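Local coordinates for protein 3-dehydroquinate dehydratase (Geobacillus kaustophilus, PDB 2YR1) that probably catalyses the cis-dehydration of 3-dehydroquinate to 3-dehydroshikimate, the third step of the chorismate pathway, through a Schiff-base intermediate, at residues A[52-60]-A[90-98]. Residues are numbered along the deposited sequence; the frame is centred on the assembly and turned at random.
Sequences RADFFRAID and EGGQPIPLN
Asp54 and Gln93 join two neighbouring beta-alpha loops of a TIM barrel, those that follow strands 48-52 and 81-84. The backbone N of Gln93 donates to Asp54 OD2 at 3.2 Å, using the anti lone pair and leaving the syn side for Arg52. Arg52 grips the carboxylate side-on and nearly in the plane of its guanidinium, Arg52 NE reaching Asp54 OD1 and Arg52 NH2 reaching Asp54 OD2, each at 2.9 Å. The paired bonds from NE and NH2 fix the rotation of the carboxylate, OD2 takes a second donor in Gln93 N, and Arg86 N adds a weak bond to OD1. With chi1 of 47°, CG of Asp54 sits between its own backbone N and carbonyl carbon, and the carboxylate is turned back to Arg52 while still meeting the other loop.

Beside this carboxylate, Gln93 lies over the Phe55 ring. Gln93 CG stands 3.4 Å from the centroid of the Phe55 ring, almost on its normal, in a CH-pi contact. The Gln93 amide is stacked on the same ring, the two planes 21° apart. Farther along, CG1 of Ile59 lies 3.7 Å from Pro96 CG, and Leu97 CD2 comes within 3.9 Å of Ile59 CD1. Helix 99-112 backs this apolar patch, Val102 meeting both Ile95 and Leu97.

In the next shell, Ser235 O accepts from Arg52 NH1, and Arg86 touches the Arg52 side chain; all three residues are predicted to bind 3-dehydroquinate. Losing the carboxylate of Asp54 to an alanine would probably leave the Arg52 guanidinium without this counter-charge and held less firmly, with the bond to Ser235 O remaining, and Gln93 N without this acceptor. The contact illustrates how one buried carboxylate can do two jobs, orienting a probable substrate-binding arginine and tying the adjoining loop to it.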
# COMPACT_ATOMS: atom_id res chain seq x y z
N ARG A 52 -6.25 26.40 -1.16
CA ARG A 52 -6.68 26.34 -2.54
C ARG A 52 -7.40 27.65 -2.89
O ARG A 52 -8.64 27.70 -3.00
CB ARG A 52 -7.61 25.14 -2.73
CG ARG A 52 -6.89 23.82 -2.89
CD ARG A 52 -6.22 23.77 -4.25
NE ARG A 52 -7.19 23.85 -5.34
CZ ARG A 52 -7.96 22.84 -5.72
NH1 ARG A 52 -7.88 21.67 -5.10
NH2 ARG A 52 -8.82 22.99 -6.73
N ALA A 53 -6.60 28.70 -3.07
CA ALA A 53 -7.11 30.03 -3.36
C ALA A 53 -8.08 30.13 -4.53
O ALA A 53 -8.76 31.15 -4.68
CB ALA A 53 -5.93 30.98 -3.57
N ASP A 54 -8.17 29.09 -5.35
CA ASP A 54 -9.09 29.15 -6.48
C ASP A 54 -10.56 29.02 -6.09
O ASP A 54 -11.44 29.09 -6.95
CB ASP A 54 -8.71 28.12 -7.55
CG ASP A 54 -8.44 26.75 -6.98
OD1 ASP A 54 -7.59 26.63 -6.08
OD2 ASP A 54 -9.07 25.79 -7.46
N PHE A 55 -10.81 28.85 -4.79
CA PHE A 55 -12.17 28.76 -4.27
C PHE A 55 -12.66 30.16 -3.88
O PHE A 55 -13.85 30.46 -3.92
CB PHE A 55 -12.23 27.85 -3.04
CG PHE A 55 -12.34 26.39 -3.36
CD1 PHE A 55 -11.24 25.69 -3.84
CD2 PHE A 55 -13.56 25.72 -3.22
CE1 PHE A 55 -11.35 24.34 -4.18
CE2 PHE A 55 -13.68 24.38 -3.55
CZ PHE A 55 -12.57 23.68 -4.04
N PHE A 56 -11.70 31.00 -3.49
CA PHE A 56 -11.91 32.39 -3.07
C PHE A 56 -12.67 33.16 -4.15
O PHE A 56 -12.16 33.36 -5.26
CB PHE A 56 -10.54 33.03 -2.84
CG PHE A 56 -10.54 34.21 -1.92
CD1 PHE A 56 -10.58 34.02 -0.54
CD2 PHE A 56 -10.44 35.50 -2.42
CE1 PHE A 56 -10.50 35.11 0.32
CE2 PHE A 56 -10.36 36.60 -1.57
CZ PHE A 56 -10.39 36.40 -0.19
N ARG A 57 -13.89 33.61 -3.85
CA ARG A 57 -14.64 34.36 -4.85
C ARG A 57 -14.04 35.73 -5.14
O ARG A 57 -14.02 36.17 -6.28
CB ARG A 57 -16.12 34.52 -4.45
CG ARG A 57 -17.05 33.45 -5.05
CD ARG A 57 -18.53 33.87 -5.05
NE ARG A 57 -19.03 34.17 -3.71
CZ ARG A 57 -18.87 35.33 -3.07
NH1 ARG A 57 -18.22 36.34 -3.65
NH2 ARG A 57 -19.34 35.48 -1.84
N ALA A 58 -13.52 36.40 -4.10
CA ALA A 58 -12.92 37.73 -4.25
C ALA A 58 -11.44 37.72 -4.60
O ALA A 58 -10.66 38.52 -4.07
CB ALA A 58 -13.13 38.54 -2.97
N ILE A 59 -11.03 36.82 -5.49
CA ILE A 59 -9.62 36.77 -5.86
C ILE A 59 -9.27 37.98 -6.72
O ILE A 59 -8.09 38.28 -6.94
CB ILE A 59 -9.28 35.51 -6.68
CG1 ILE A 59 -10.30 35.33 -7.79
CG2 ILE A 59 -9.23 34.31 -5.77
CD1 ILE A 59 -9.90 34.29 -8.79
N ASP A 60 -10.30 38.68 -7.20
CA ASP A 60 -10.12 39.86 -8.03
C ASP A 60 -9.64 41.01 -7.17
O ASP A 60 -9.33 42.08 -7.69
CB ASP A 60 -11.44 40.27 -8.69
CG ASP A 60 -11.96 39.25 -9.69
OD1 ASP A 60 -11.14 38.57 -10.34
OD2 ASP A 60 -13.20 39.15 -9.83
N GLU A 90 -7.61 21.63 -14.71
CA GLU A 90 -6.96 20.61 -13.91
C GLU A 90 -7.65 20.38 -12.57
O GLU A 90 -6.99 20.17 -11.55
CB GLU A 90 -5.48 20.96 -13.72
CG GLU A 90 -4.65 20.73 -14.99
CD GLU A 90 -3.15 20.82 -14.77
OE1 GLU A 90 -2.65 20.34 -13.73
OE2 GLU A 90 -2.45 21.37 -15.66
N GLY A 91 -8.98 20.43 -12.60
CA GLY A 91 -9.78 20.20 -11.40
C GLY A 91 -10.06 21.43 -10.55
O GLY A 91 -10.78 21.35 -9.54
N GLY A 92 -9.51 22.56 -10.94
CA GLY A 92 -9.73 23.77 -10.17
C GLY A 92 -11.07 24.45 -10.42
O GLY A 92 -11.69 24.27 -11.46
N GLN A 93 -11.50 25.23 -9.43
CA GLN A 93 -12.75 25.98 -9.47
C GLN A 93 -12.77 27.03 -10.60
O GLN A 93 -11.81 27.13 -11.37
CB GLN A 93 -12.94 26.69 -8.12
CG GLN A 93 -13.07 25.74 -6.94
CD GLN A 93 -14.33 24.91 -7.02
OE1 GLN A 93 -15.44 25.45 -7.04
NE2 GLN A 93 -14.17 23.58 -7.08
N PRO A 94 -13.87 27.80 -10.72
CA PRO A 94 -13.99 28.84 -11.75
C PRO A 94 -13.32 30.11 -11.24
O PRO A 94 -13.56 30.53 -10.10
CB PRO A 94 -15.50 29.00 -11.90
CG PRO A 94 -15.98 28.80 -10.49
CD PRO A 94 -15.17 27.59 -10.05
N ILE A 95 -12.50 30.71 -12.09
CA ILE A 95 -11.72 31.90 -11.73
C ILE A 95 -11.99 33.11 -12.66
O ILE A 95 -11.85 33.01 -13.87
CB ILE A 95 -10.22 31.52 -11.74
CG1 ILE A 95 -9.35 32.72 -11.42
CG2 ILE A 95 -9.83 30.96 -13.10
CD1 ILE A 95 -7.89 32.36 -11.27
N PRO A 96 -12.38 34.25 -12.07
CA PRO A 96 -12.68 35.50 -12.79
C PRO A 96 -11.50 36.26 -13.41
O PRO A 96 -11.69 36.99 -14.38
CB PRO A 96 -13.39 36.33 -11.74
CG PRO A 96 -12.71 35.93 -10.48
CD PRO A 96 -12.66 34.42 -10.63
N LEU A 97 -10.31 36.13 -12.83
CA LEU A 97 -9.13 36.83 -13.36
C LEU A 97 -8.34 35.86 -14.22
O LEU A 97 -8.31 34.67 -13.94
CB LEU A 97 -8.27 37.36 -12.21
CG LEU A 97 -7.58 36.36 -11.28
CD1 LEU A 97 -6.26 35.97 -11.90
CD2 LEU A 97 -7.34 36.98 -9.91
N ASN A 98 -7.69 36.36 -15.26
CA ASN A 98 -6.94 35.46 -16.13
C ASN A 98 -5.47 35.28 -15.74
O ASN A 98 -5.02 35.77 -14.70
CB ASN A 98 -7.06 35.90 -17.60
CG ASN A 98 -6.08 37.00 -17.98
OD1 ASN A 98 -4.89 36.75 -18.16
ND2 ASN A 98 -6.59 38.22 -18.11